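PDB 3WND: protein translation elongation factor 1A from Methanosarcina mazei, which probably acts as a translation elongation factor of the SelB/EF-Tu/aIF2 gamma type and, in its GTP-bound form, binds cysteinyl-tRNA(Cys). Local coordinates for residues A[285-290]-A[334-339]; A[279-284]-A[341-346]; A[195-200]-A[265-270]. All coordinates share one frame; numbering follows the deposited sequence.

Interaction 1. Residues A[285-290]-A[334-339]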
ATOM      1  N   LEU A 285       5.751 -15.145 -14.181  1.00 21.67           N
ATOM      2  CA  LEU A 285       4.866 -13.940 -14.301  1.00 20.79           C
ATOM      3  C   LEU A 285       4.636 -13.447 -15.722  1.00 20.87           C
ATOM      4  O   LEU A 285       5.623 -13.280 -16.502  1.00 24.91           O
ATOM      5  CB  LEU A 285       5.475 -12.764 -13.502  1.00 21.94           C
ATOM      6  CG  LEU A 285       5.777 -13.082 -12.025  1.00 18.18           C
ATOM      7  CD1 LEU A 285       6.374 -11.859 -11.311  1.00 18.63           C
ATOM      8  CD2 LEU A 285       4.516 -13.526 -11.246  1.00 19.92           C
ATOM      9  N   GLU A 286       3.370 -13.071 -16.032  1.00 20.46           N
ATOM     10  CA  GLU A 286       3.024 -12.373 -17.267  1.00 23.75           C
ATOM     11  C   GLU A 286       3.199 -10.884 -16.858  1.00 21.94           C
ATOM     12  O   GLU A 286       2.497 -10.391 -15.982  1.00 19.80           O
ATOM     13  CB  GLU A 286       1.564 -12.611 -17.659  1.00 24.08           C
ATOM     14  CG  GLU A 286       1.218 -14.065 -18.025  1.00 36.56           C
ATOM     15  CD  GLU A 286       0.874 -14.224 -19.501  1.00 55.31           C
ATOM     16  OE1 GLU A 286       1.126 -13.269 -20.283  1.00 57.50           O
ATOM     17  OE2 GLU A 286       0.325 -15.289 -19.880  1.00 70.14           O
ATOM     18  N   CYS A 287       4.149 -10.213 -17.484  1.00 21.11           N
ATOM     19  CA  CYS A 287       4.624  -8.890 -17.029  1.00 18.30           C
ATOM     20  C   CYS A 287       4.436  -7.871 -18.120  1.00 18.42           C
ATOM     21  O   CYS A 287       4.497  -8.177 -19.352  1.00 19.19           O
ATOM     22  CB  CYS A 287       6.134  -8.951 -16.737  1.00 19.38           C
ATOM     23  SG  CYS A 287       6.545 -10.010 -15.331  1.00 20.89           S
ATOM     24  N   THR A 288       4.270  -6.639 -17.658  1.00 15.51           N
ATOM     25  CA  THR A 288       4.189  -5.500 -18.507  1.00 17.53           C
ATOM     26  C   THR A 288       5.316  -4.623 -17.967  1.00 15.95           C
ATOM     27  O   THR A 288       5.297  -4.225 -16.773  1.00 16.00           O
ATOM     28  CB  THR A 288       2.841  -4.779 -18.340  1.00 20.17           C
ATOM     29  OG1 THR A 288       1.801  -5.583 -18.882  1.00 22.13           O
ATOM     30  CG2 THR A 288       2.878  -3.565 -19.161  1.00 27.25           C
ATOM     31  N   VAL A 289       6.301  -4.360 -18.825  1.00 14.28           N
ATOM     32  CA  VAL A 289       7.499  -3.571 -18.464  1.00 15.56           C
ATOM     33  C   VAL A 289       7.335  -2.073 -18.696  1.00 15.69           C
ATOM     34  O   VAL A 289       6.816  -1.631 -19.701  1.00 16.53           O
ATOM     35  CB  VAL A 289       8.705  -4.088 -19.322  1.00 17.38           C
ATOM     36  CG1 VAL A 289      10.027  -3.372 -18.949  1.00 13.65           C
ATOM     37  CG2 VAL A 289       8.854  -5.649 -19.238  1.00 17.83           C
ATOM     38  N   SER A 290       7.683  -1.318 -17.649  1.00 14.36           N
ATOM     39  CA  SER A 290       7.622   0.153 -17.706  1.00 14.02           C
ATOM     40  C   SER A 290       8.387   0.656 -18.954  1.00 14.40           C
ATOM     41  O   SER A 290       9.477   0.138 -19.310  1.00 15.87           O
ATOM     42  CB  SER A 290       8.394   0.664 -16.547  1.00 13.18           C
ATOM     43  OG  SER A 290       8.383   2.103 -16.492  1.00 14.14           O
ATOM     44  N   CYS A 334       5.922  -9.556 -21.639  1.00 20.88           N
ATOM     45  CA  CYS A 334       6.705 -10.774 -21.679  1.00 20.07           C
ATOM     46  C   CYS A 334       6.255 -11.687 -20.544  1.00 21.13           C
ATOM     47  O   CYS A 334       5.506 -11.269 -19.664  1.00 20.53           O
ATOM     48  CB  CYS A 334       8.189 -10.448 -21.541  1.00 28.54           C
ATOM     49  SG  CYS A 334       8.619  -9.738 -19.940  1.00 24.33           S
ATOM     50  N   VAL A 335       6.732 -12.922 -20.599  1.00 26.32           N
ATOM     51  CA  VAL A 335       6.706 -13.804 -19.469  1.00 25.62           C
ATOM     52  C   VAL A 335       8.070 -13.879 -18.876  1.00 24.36           C
ATOM     53  O   VAL A 335       9.107 -14.101 -19.585  1.00 26.16           O
ATOM     54  CB  VAL A 335       6.124 -15.213 -19.816  1.00 21.79           C
ATOM     55  CG1 VAL A 335       6.269 -16.149 -18.613  1.00 23.68           C
ATOM     56  CG2 VAL A 335       4.652 -15.042 -20.268  1.00 25.72           C
ATOM     57  N   LEU A 336       8.112 -13.717 -17.554  1.00 21.49           N
ATOM     58  CA  LEU A 336       9.344 -13.888 -16.856  1.00 18.97           C
ATOM     59  C   LEU A 336       9.305 -15.127 -15.936  1.00 21.19           C
ATOM     60  O   LEU A 336       8.405 -15.274 -15.111  1.00 22.48           O
ATOM     61  CB  LEU A 336       9.731 -12.670 -16.035  1.00 21.09           C
ATOM     62  CG  LEU A 336      10.002 -11.364 -16.827  1.00 19.05           C
ATOM     63  CD1 LEU A 336      10.407 -10.222 -15.844  1.00 16.78           C
ATOM     64  CD2 LEU A 336      11.087 -11.555 -17.888  1.00 21.88           C
ATOM     65  N   GLU A 337      10.285 -16.035 -16.114  1.00 24.04           N
ATOM     66  CA  GLU A 337      10.435 -17.106 -15.149  1.00 23.31           C
ATOM     67  C   GLU A 337      11.473 -16.559 -14.178  1.00 19.64           C
ATOM     68  O   GLU A 337      12.586 -16.239 -14.558  1.00 22.37           O
ATOM     69  CB  GLU A 337      10.861 -18.417 -15.917  1.00 24.45           C
ATOM     70  CG  GLU A 337       9.599 -19.276 -16.110  1.00 41.48           C
ATOM     71  CD  GLU A 337       9.704 -20.300 -17.215  1.00 37.79           C
ATOM     72  OE1 GLU A 337      10.828 -20.714 -17.443  1.00 35.76           O
ATOM     73  OE2 GLU A 337       8.688 -20.686 -17.872  1.00 46.33           O
ATOM     74  N   LEU A 338      11.094 -16.445 -12.902  1.00 19.61           N
ATOM     75  CA  LEU A 338      11.959 -15.860 -11.897  1.00 18.43           C
ATOM     76  C   LEU A 338      12.316 -16.889 -10.778  1.00 23.97           C
ATOM     77  O   LEU A 338      11.480 -17.654 -10.427  1.00 26.26           O
ATOM     78  CB  LEU A 338      11.201 -14.661 -11.250  1.00 24.73           C
ATOM     79  CG  LEU A 338      10.866 -13.526 -12.196  1.00 20.14           C
ATOM     80  CD1 LEU A 338      10.062 -12.529 -11.333  1.00 25.95           C
ATOM     81  CD2 LEU A 338      12.126 -12.832 -12.743  1.00 24.22           C
ATOM     82  N   SER A 339      13.496 -16.827 -10.165  1.00 24.97           N
ATOM     83  CA  SER A 339      13.818 -17.679  -9.031  1.00 27.24           C
ATOM     84  C   SER A 339      14.288 -16.842  -7.850  1.00 26.17           C
ATOM     85  O   SER A 339      14.903 -15.780  -8.034  1.00 28.81           O
ATOM     86  CB  SER A 339      14.936 -18.651  -9.386  1.00 28.63           C
ATOM     87  OG  SER A 339      16.144 -17.923  -9.671  1.00 28.59           O
TER
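L285 and L336 exchange two backbone hydrogen bonds as an antiparallel hydrogen-bonded pair. L336 N reaches L285 O at 2.7 Å, and L285 N reaches L336 O at 2.8 Å. C287 and C334 form a second pair of the same kind. C287 N lies 2.8 Å from C334 O in a nearly straight bond, with an N-H...O angle of 173°. C334 N closes this second ring with C287 O. Between the two rings sits the non-hydrogen-bonded pair E286 and V335. There V335 CA turns its hydrogen to L285 O at 3.2 Å. L285 O therefore receives an N-H and a weaker C-H from the same strand.

The buried face carries L285, C287, C334, L336 and L338. C287 SG rests on the CD1 methyl of L336, 3.9 Å away. C334 SG sits between its own backbone N and carbonyl carbon (chi1 65°). This turns the sulfur toward C287 CB and V289 CG2, the latter at 4.2 Å. The two sulfurs are not bonded to each other. L285 and L338 cross at about a right angle and meet at their CD1 methyls, 3.7 Å apart.

This strand pair belongs to the C-terminal antiparallel beta barrel, consistent with domain III of SelB-like factors. Its buried face packs on strand 352-355. L285 touches F352 there, and C287, L336 and L338 all touch L354.

The other face is more exposed. The E286 carboxylate carbon CD lies 3.9 Å from V335 CG2. E286 OE2 makes a salt bridge with K370. Further out, backbone bonds join E286 and T288 to strand 363-369, and V335 to L319 of strand 309-320.

Interaction 2. Residues A[279-284]-A[341-346]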
ATOM      1  N   VAL A 279       2.325 -21.094  -2.080  1.00 20.39           N
ATOM      2  CA  VAL A 279       3.616 -20.795  -1.498  1.00 18.57           C
ATOM      3  C   VAL A 279       4.676 -21.343  -2.429  1.00 21.55           C
ATOM      4  O   VAL A 279       4.719 -22.529  -2.748  1.00 26.91           O
ATOM      5  CB  VAL A 279       3.811 -21.406  -0.100  1.00 22.29           C
ATOM      6  CG1 VAL A 279       5.219 -21.185   0.349  1.00 21.54           C
ATOM      7  CG2 VAL A 279       2.793 -20.843   0.903  1.00 20.32           C
ATOM      8  N   THR A 280       5.530 -20.469  -2.955  1.00 19.66           N
ATOM      9  CA  THR A 280       6.626 -20.924  -3.861  1.00 20.55           C
ATOM     10  C   THR A 280       7.867 -20.069  -3.610  1.00 23.46           C
ATOM     11  O   THR A 280       7.826 -19.019  -2.908  1.00 23.18           O
ATOM     12  CB  THR A 280       6.222 -20.819  -5.370  1.00 23.05           C
ATOM     13  OG1 THR A 280       5.922 -19.436  -5.762  1.00 25.54           O
ATOM     14  CG2 THR A 280       5.033 -21.692  -5.745  1.00 26.53           C
ATOM     15  N   THR A 281       9.008 -20.523  -4.140  1.00 25.51           N
ATOM     16  CA  THR A 281      10.249 -19.684  -4.059  1.00 30.78           C
ATOM     17  C   THR A 281      10.531 -19.212  -5.481  1.00 36.00           C
ATOM     18  O   THR A 281      11.284 -18.218  -5.701  1.00 38.97           O
ATOM     19  CB  THR A 281      11.515 -20.455  -3.591  1.00 34.61           C
ATOM     20  OG1 THR A 281      11.678 -21.563  -4.453  1.00 32.47           O
ATOM     21  CG2 THR A 281      11.487 -20.982  -2.135  1.00 35.69           C
ATOM     22  N   ASP A 282       9.920 -19.891  -6.463  1.00 28.55           N
ATOM     23  CA  ASP A 282       9.976 -19.431  -7.869  1.00 40.73           C
ATOM     24  C   ASP A 282       8.635 -18.924  -8.440  1.00 35.01           C
ATOM     25  O   ASP A 282       7.536 -19.194  -7.889  1.00 30.98           O
ATOM     26  CB  ASP A 282      10.469 -20.528  -8.796  1.00 43.44           C
ATOM     27  CG  ASP A 282      11.859 -21.048  -8.425  1.00 62.44           C
ATOM     28  OD1 ASP A 282      12.612 -20.381  -7.588  1.00 38.21           O
ATOM     29  OD2 ASP A 282      12.173 -22.135  -8.985  1.00 66.19           O
ATOM     30  N   TYR A 283       8.712 -18.156  -9.519  1.00 27.67           N
ATOM     31  CA  TYR A 283       7.525 -17.463 -10.068  1.00 23.66           C
ATOM     32  C   TYR A 283       7.557 -17.505 -11.545  1.00 24.77           C
ATOM     33  O   TYR A 283       8.604 -17.335 -12.115  1.00 32.82           O
ATOM     34  CB  TYR A 283       7.455 -15.974  -9.615  1.00 21.38           C
ATOM     35  CG  TYR A 283       7.766 -15.864  -8.142  1.00 20.00           C
ATOM     36  CD1 TYR A 283       6.773 -16.076  -7.186  1.00 25.05           C
ATOM     37  CD2 TYR A 283       9.095 -15.708  -7.724  1.00 23.15           C
ATOM     38  CE1 TYR A 283       7.110 -16.033  -5.842  1.00 29.51           C
ATOM     39  CE2 TYR A 283       9.453 -15.596  -6.396  1.00 22.48           C
ATOM     40  CZ  TYR A 283       8.456 -15.824  -5.452  1.00 26.39           C
ATOM     41  OH  TYR A 283       8.767 -15.779  -4.103  1.00 31.76           O
ATOM     42  N   THR A 284       6.410 -17.684 -12.157  1.00 23.68           N
ATOM     43  CA  THR A 284       6.307 -17.451 -13.596  1.00 26.08           C
ATOM     44  C   THR A 284       5.286 -16.336 -13.796  1.00 24.92           C
ATOM     45  O   THR A 284       4.094 -16.527 -13.540  1.00 25.54           O
ATOM     46  CB  THR A 284       5.763 -18.728 -14.297  1.00 33.33           C
ATOM     47  OG1 THR A 284       6.579 -19.853 -13.946  1.00 31.66           O
ATOM     48  CG2 THR A 284       5.703 -18.549 -15.814  1.00 28.16           C
ATOM     49  N   ASN A 341      15.147 -17.156  -3.128  1.00 31.77           N
ATOM     50  CA  ASN A 341      15.579 -18.030  -2.014  1.00 31.84           C
ATOM     51  C   ASN A 341      14.455 -18.293  -1.017  1.00 31.40           C
ATOM     52  O   ASN A 341      14.247 -19.428  -0.596  1.00 49.43           O
ATOM     53  CB  ASN A 341      16.796 -17.437  -1.267  1.00 40.71           C
ATOM     54  CG  ASN A 341      18.033 -17.336  -2.160  1.00 40.70           C
ATOM     55  OD1 ASN A 341      18.241 -18.144  -3.066  1.00 54.26           O
ATOM     56  ND2 ASN A 341      18.906 -16.406  -1.847  1.00 63.38           N
ATOM     57  N   LYS A 342      13.667 -17.278  -0.728  1.00 25.99           N
ATOM     58  CA  LYS A 342      12.738 -17.357   0.353  1.00 26.20           C
ATOM     59  C   LYS A 342      11.377 -17.805  -0.194  1.00 28.45           C
ATOM     60  O   LYS A 342      11.043 -17.499  -1.323  1.00 28.02           O
ATOM     61  CB  LYS A 342      12.595 -15.941   0.876  1.00 45.24           C
ATOM     62  CG  LYS A 342      11.963 -15.782   2.230  1.00 42.15           C
ATOM     63  CD  LYS A 342      12.516 -14.560   2.943  1.00 37.06           C
ATOM     64  CE  LYS A 342      11.474 -13.986   3.910  1.00 51.54           C
ATOM     65  NZ  LYS A 342      11.959 -12.668   4.413  1.00 43.23           N
ATOM     66  N   LYS A 343      10.614 -18.518   0.623  1.00 25.99           N
ATOM     67  CA  LYS A 343       9.259 -18.899   0.315  1.00 26.37           C
ATOM     68  C   LYS A 343       8.348 -17.696   0.534  1.00 26.86           C
ATOM     69  O   LYS A 343       8.311 -17.112   1.630  1.00 27.24           O
ATOM     70  CB  LYS A 343       8.807 -20.089   1.257  1.00 29.51           C
ATOM     71  CG  LYS A 343       9.166 -21.480   0.770  1.00 36.48           C
ATOM     72  CD  LYS A 343       8.697 -22.625   1.688  1.00 41.57           C
ATOM     73  CE  LYS A 343       9.206 -22.554   3.129  1.00 48.23           C
ATOM     74  NZ  LYS A 343       8.939 -23.869   3.807  1.00 57.98           N
ATOM     75  N   LEU A 344       7.569 -17.346  -0.500  1.00 22.92           N
ATOM     76  CA  LEU A 344       6.560 -16.277  -0.407  1.00 18.86           C
ATOM     77  C   LEU A 344       5.183 -16.854  -0.607  1.00 17.74           C
ATOM     78  O   LEU A 344       4.977 -17.791  -1.420  1.00 19.70           O
ATOM     79  CB  LEU A 344       6.890 -15.142  -1.394  1.00 21.86           C
ATOM     80  CG  LEU A 344       8.243 -14.425  -1.286  1.00 22.09           C
ATOM     81  CD1 LEU A 344       8.251 -13.244  -2.260  1.00 27.06           C
ATOM     82  CD2 LEU A 344       8.496 -13.909   0.105  1.00 23.45           C
ATOM     83  N   ALA A 345       4.195 -16.180   0.020  1.00 21.06           N
ATOM     84  CA  ALA A 345       2.746 -16.533  -0.087  1.00 18.56           C
ATOM     85  C   ALA A 345       1.976 -15.562  -0.934  1.00 18.13           C
ATOM     86  O   ALA A 345       2.187 -14.362  -0.811  1.00 19.98           O
ATOM     87  CB  ALA A 345       2.043 -16.529   1.307  1.00 19.86           C
ATOM     88  N   TYR A 346       1.118 -16.100  -1.773  1.00 16.86           N
ATOM     89  CA  TYR A 346       0.304 -15.201  -2.612  1.00 15.55           C
ATOM     90  C   TYR A 346      -0.850 -15.997  -3.226  1.00 17.89           C
ATOM     91  O   TYR A 346      -0.848 -17.266  -3.204  1.00 18.35           O
ATOM     92  CB  TYR A 346       1.197 -14.575  -3.758  1.00 17.14           C
ATOM     93  CG  TYR A 346       1.885 -15.563  -4.619  1.00 18.93           C
ATOM     94  CD1 TYR A 346       1.329 -15.974  -5.846  1.00 23.57           C
ATOM     95  CD2 TYR A 346       3.092 -16.140  -4.194  1.00 21.96           C
ATOM     96  CE1 TYR A 346       1.979 -16.967  -6.665  1.00 23.81           C
ATOM     97  CE2 TYR A 346       3.727 -17.124  -4.951  1.00 24.04           C
ATOM     98  CZ  TYR A 346       3.187 -17.514  -6.186  1.00 26.72           C
ATOM     99  OH  TYR A 346       3.823 -18.475  -6.916  1.00 26.69           O
TER
HETATM  100  O   HOH W   1      11.439 -16.235  -3.649  1.00 32.50           O
HETATM  101  O   HOH W   2       4.176 -17.651  -9.806  1.00 38.03           O
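T280 holds OG1 between its backbone N and carbonyl carbon (chi1 61°), and Y346 holds its ring in the same slot (chi1 56°). These torsions bring T280 OG1 and Y346 OH to 2.6 Å. OG1 approaches the Y346 ring at its edge, in the ring plane. T280 OG1 gives its own proton to D282 O at 2.7 Å, reaching across the corner that the chain turns at T281. A water lies 3.0 Å from Y346 OH and accepts a bond from T284 N.

T280 and L344 form an antiparallel hydrogen-bonded pair, with L344 N to T280 O at 2.9 Å and T280 N bonded back to L344 O. V279 and A345 are the next, non-hydrogen-bonded pair. The strands 278-280 and 343-346 thus make a short two-stranded ribbon beside the C-terminal barrel. On one side of this ribbon V279 and A345 touch F228 of the preceding beta domain.

On the other side the aromatic rings gather. Y283 CE1 comes 3.7 Å from Y346 CE2, which lies near the plane of the Y283 ring at its edge. The two ring planes are oblique, at 52°. Y283 reaches across L344 at about a right angle, and its OH sits tightly against L344 CG at 3.2 Å. The same hydroxyl donates to a second water at 2.7 Å. That water donates to T281 O and K342 O, so it bridges both chain corners. F352 meets the Y346 ring edge-to-face.

Interaction 3. Residues A[195-200]-A[265-270]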
ATOM      1  N   ILE A 195      -6.171 -11.852   5.327  0.98 13.58           N
ATOM      2  CA  ILE A 195      -5.647 -10.725   6.116  0.98 13.50           C
ATOM      3  C   ILE A 195      -4.158 -10.646   5.831  0.98 11.78           C
ATOM      4  O   ILE A 195      -3.423 -11.646   5.941  0.98 16.50           O
ATOM      5  CB  ILE A 195      -5.920 -10.951   7.642  0.98 13.29           C
ATOM      6  CG1 ILE A 195      -7.469 -11.119   7.880  0.98 15.91           C
ATOM      7  CG2 ILE A 195      -5.356  -9.721   8.462  0.98 14.93           C
ATOM      8  CD1 ILE A 195      -7.806 -12.630   8.137  0.98 22.57           C
ATOM      9  N   PHE A 196      -3.674  -9.449   5.482  1.00 13.37           N
ATOM     10  CA  PHE A 196      -2.202  -9.249   5.285  1.00 13.84           C
ATOM     11  C   PHE A 196      -1.641  -8.639   6.556  1.00 13.44           C
ATOM     12  O   PHE A 196      -2.219  -7.761   7.116  1.00 15.32           O
ATOM     13  CB  PHE A 196      -1.952  -8.216   4.161  1.00 14.22           C
ATOM     14  CG  PHE A 196      -2.107  -8.749   2.749  1.00 13.74           C
ATOM     15  CD1 PHE A 196      -2.551 -10.068   2.506  1.00 18.10           C
ATOM     16  CD2 PHE A 196      -1.816  -7.912   1.680  1.00 16.15           C
ATOM     17  CE1 PHE A 196      -2.741 -10.511   1.176  1.00 18.68           C
ATOM     18  CE2 PHE A 196      -1.999  -8.383   0.367  1.00 18.61           C
ATOM     19  CZ  PHE A 196      -2.458  -9.643   0.140  1.00 23.68           C
ATOM     20  N   ILE A 197      -0.582  -9.208   7.075  1.00 14.26           N
ATOM     21  CA  ILE A 197       0.030  -8.775   8.269  1.00 13.15           C
ATOM     22  C   ILE A 197       1.165  -7.798   8.053  1.00 16.59           C
ATOM     23  O   ILE A 197       2.026  -8.055   7.240  1.00 14.65           O
ATOM     24  CB  ILE A 197       0.635 -10.034   8.972  1.00 14.84           C
ATOM     25  CG1 ILE A 197      -0.531 -10.997   9.450  1.00 15.58           C
ATOM     26  CG2 ILE A 197       1.542  -9.579  10.118  1.00 18.36           C
ATOM     27  CD1 ILE A 197      -0.009 -12.374   9.823  1.00 16.74           C
ATOM     28  N   ASP A 198       1.119  -6.626   8.716  1.00 14.26           N
ATOM     29  CA  ASP A 198       2.217  -5.686   8.485  1.00 15.99           C
ATOM     30  C   ASP A 198       3.160  -5.620   9.692  1.00 19.64           C
ATOM     31  O   ASP A 198       4.326  -5.152   9.557  1.00 16.27           O
ATOM     32  CB  ASP A 198       1.738  -4.249   8.074  1.00 17.39           C
ATOM     33  CG  ASP A 198       0.625  -3.737   8.885  1.00 23.05           C
ATOM     34  OD1 ASP A 198       0.812  -3.438  10.070  1.00 20.73           O
ATOM     35  OD2 ASP A 198      -0.444  -3.550   8.320  1.00 22.54           O
ATOM     36  N   HIS A 199       2.673  -6.079  10.872  1.00 16.41           N
ATOM     37  CA  HIS A 199       3.549  -6.081  12.074  1.00 16.65           C
ATOM     38  C   HIS A 199       3.110  -7.265  12.909  1.00 14.74           C
ATOM     39  O   HIS A 199       1.957  -7.674  12.924  1.00 17.37           O
ATOM     40  CB  HIS A 199       3.375  -4.810  12.921  1.00 16.30           C
ATOM     41  CG  HIS A 199       3.840  -3.587  12.256  1.00 18.43           C
ATOM     42  ND1 HIS A 199       3.029  -2.888  11.342  1.00 21.19           N
ATOM     43  CD2 HIS A 199       5.085  -2.889  12.321  1.00 22.96           C
ATOM     44  CE1 HIS A 199       3.736  -1.768  10.879  1.00 23.64           C
ATOM     45  NE2 HIS A 199       4.979  -1.761  11.510  1.00 26.08           N
ATOM     46  N   ALA A 200       4.043  -7.815  13.675  1.00 18.24           N
ATOM     47  CA  ALA A 200       3.766  -8.932  14.603  1.00 19.28           C
ATOM     48  C   ALA A 200       4.653  -8.661  15.836  1.00 20.98           C
ATOM     49  O   ALA A 200       5.879  -8.442  15.717  1.00 21.56           O
ATOM     50  CB  ALA A 200       4.191 -10.296  13.973  1.00 22.45           C
ATOM     51  N   LYS A 265       7.690 -14.365  16.990  1.00 22.24           N
ATOM     52  CA  LYS A 265       9.056 -14.454  16.407  1.00 23.22           C
ATOM     53  C   LYS A 265       9.070 -15.231  15.032  1.00 25.07           C
ATOM     54  O   LYS A 265      10.017 -15.167  14.244  1.00 29.74           O
ATOM     55  CB  LYS A 265      10.026 -15.194  17.391  1.00 21.64           C
ATOM     56  CG  LYS A 265       9.710 -16.690  17.544  1.00 28.01           C
ATOM     57  CD  LYS A 265      10.756 -17.446  18.366  1.00 33.50           C
ATOM     58  CE  LYS A 265      10.363 -18.910  18.363  1.00 33.37           C
ATOM     59  NZ  LYS A 265      10.935 -19.642  17.204  1.00 32.84           N
ATOM     60  N   ASP A 266       8.055 -16.011  14.747  1.00 23.75           N
ATOM     61  CA  ASP A 266       8.002 -16.770  13.483  1.00 24.43           C
ATOM     62  C   ASP A 266       7.138 -16.086  12.406  1.00 22.03           C
ATOM     63  O   ASP A 266       6.919 -16.657  11.311  1.00 23.61           O
ATOM     64  CB  ASP A 266       7.427 -18.131  13.759  1.00 21.80           C
ATOM     65  CG  ASP A 266       8.317 -18.932  14.657  1.00 24.21           C
ATOM     66  OD1 ASP A 266       9.593 -18.858  14.487  1.00 25.08           O
ATOM     67  OD2 ASP A 266       7.745 -19.633  15.537  1.00 25.91           O
ATOM     68  N   ILE A 267       6.681 -14.865  12.688  1.00 21.57           N
ATOM     69  CA  ILE A 267       5.851 -14.111  11.727  1.00 17.44           C
ATOM     70  C   ILE A 267       6.642 -12.913  11.241  1.00 17.69           C
ATOM     71  O   ILE A 267       7.180 -12.168  12.075  1.00 21.48           O
ATOM     72  CB  ILE A 267       4.509 -13.656  12.387  1.00 16.36           C
ATOM     73  CG1 ILE A 267       3.801 -14.939  12.932  1.00 18.79           C
ATOM     74  CG2 ILE A 267       3.688 -12.881  11.388  1.00 18.30           C
ATOM     75  CD1 ILE A 267       2.379 -14.626  13.484  1.00 19.19           C
ATOM     76  N   GLU A 268       6.561 -12.645   9.929  1.00 20.66           N
ATOM     77  CA  GLU A 268       7.138 -11.394   9.358  1.00 17.92           C
ATOM     78  C   GLU A 268       6.040 -10.581   8.624  1.00 16.22           C
ATOM     79  O   GLU A 268       4.955 -11.134   8.235  1.00 18.37           O
ATOM     80  CB  GLU A 268       8.265 -11.811   8.345  1.00 21.78           C
ATOM     81  CG  GLU A 268       9.444 -12.573   8.960  1.00 30.05           C
ATOM     82  CD  GLU A 268      10.212 -11.790  10.077  1.00 46.50           C
ATOM     83  OE1 GLU A 268      10.290 -10.516  10.044  1.00 52.32           O
ATOM     84  OE2 GLU A 268      10.811 -12.425  10.922  1.00 52.17           O
ATOM     85  N   ARG A 269       6.271  -9.268   8.497  1.00 16.36           N
ATOM     86  CA  ARG A 269       5.458  -8.528   7.569  1.00 14.03           C
ATOM     87  C   ARG A 269       5.350  -9.272   6.203  1.00 14.35           C
ATOM     88  O   ARG A 269       6.361  -9.726   5.661  1.00 18.02           O
ATOM     89  CB  ARG A 269       6.063  -7.135   7.313  1.00 18.72           C
ATOM     90  CG  ARG A 269       5.314  -6.344   6.221  1.00 15.98           C
ATOM     91  CD  ARG A 269       5.951  -4.997   5.946  1.00 19.77           C
ATOM     92  NE  ARG A 269       5.871  -4.251   7.182  1.00 18.06           N
ATOM     93  CZ  ARG A 269       6.475  -3.070   7.333  1.00 21.23           C
ATOM     94  NH1 ARG A 269       7.029  -2.464   6.270  1.00 25.77           N
ATOM     95  NH2 ARG A 269       6.403  -2.469   8.493  1.00 24.46           N
ATOM     96  N   GLY A 270       4.149  -9.416   5.653  1.00 14.70           N
ATOM     97  CA  GLY A 270       4.078 -10.131   4.401  1.00 14.40           C
ATOM     98  C   GLY A 270       3.355 -11.479   4.538  1.00 16.46           C
ATOM     99  O   GLY A 270       2.883 -12.040   3.541  1.00 19.15           O
TER
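I197 O receives two groups from the loop 265-270. G270 N donates to it at 3.0 Å, nearly in line with the carbonyl bond, and R269 CA turns its hydrogen to it at 3.5 Å. The next carbonyl is also used. R269 NE bonds D198 O at 3.0 Å, with an N-H...O angle of 173°. The bond falls on a lone pair of D198 O and lies close to the guanidinium plane. The R269 chain leaves with CG anti to the backbone N and bends at chi3 (-62°), which brings NE beside that oxygen, in the carbonyl plane.

H199 and R269 run side by side, with ring and guanidinium planes 68° apart. H199 ND1 donates to D198 OD1 at 2.6 Å, on the anti side of the carboxylate. This bond and the one between H199 NE2 and S48 OG together fix the rotation of the ring. D198 OD2 has its own salt bridge with R254. Further along, I267 CG2 packs on A200 CB at 3.7 Å and on I197 CD1 at 4.0 Å.

R269 NH1 makes a salt bridge with D49. Both S48 and D49 follow strand 43-47 of the nucleotide-binding domain. D198 and H199 both face L211, a classic beta bulge in strand 194-203 of the middle beta domain, here at its contact with the nucleotide-binding domain.

Overall arrangement
Interactions 1 and 2 share strand 282-289 and touch directly, with L338 N 2.8 Å from Y283 O in a probable hydrogen bond. Interaction 1 is the more buried of the two. It is regular pairing inside the C-terminal barrel, with sulfur and methyl contacts on its inner face. Interaction 2 lies where both segments turn corners out of that sheet. It is partly buried and relies on hydroxyls, aromatic rings and bridging waters. Interaction 3 belongs to the middle beta domain and closes earlier in the chain. The centres of interactions 2 and 3 are about 16 Å apart, and the two contacts do not touch. The arginine and histidine of interaction 3 also reach the nucleotide-binding domain, so its polar groups span a domain boundary.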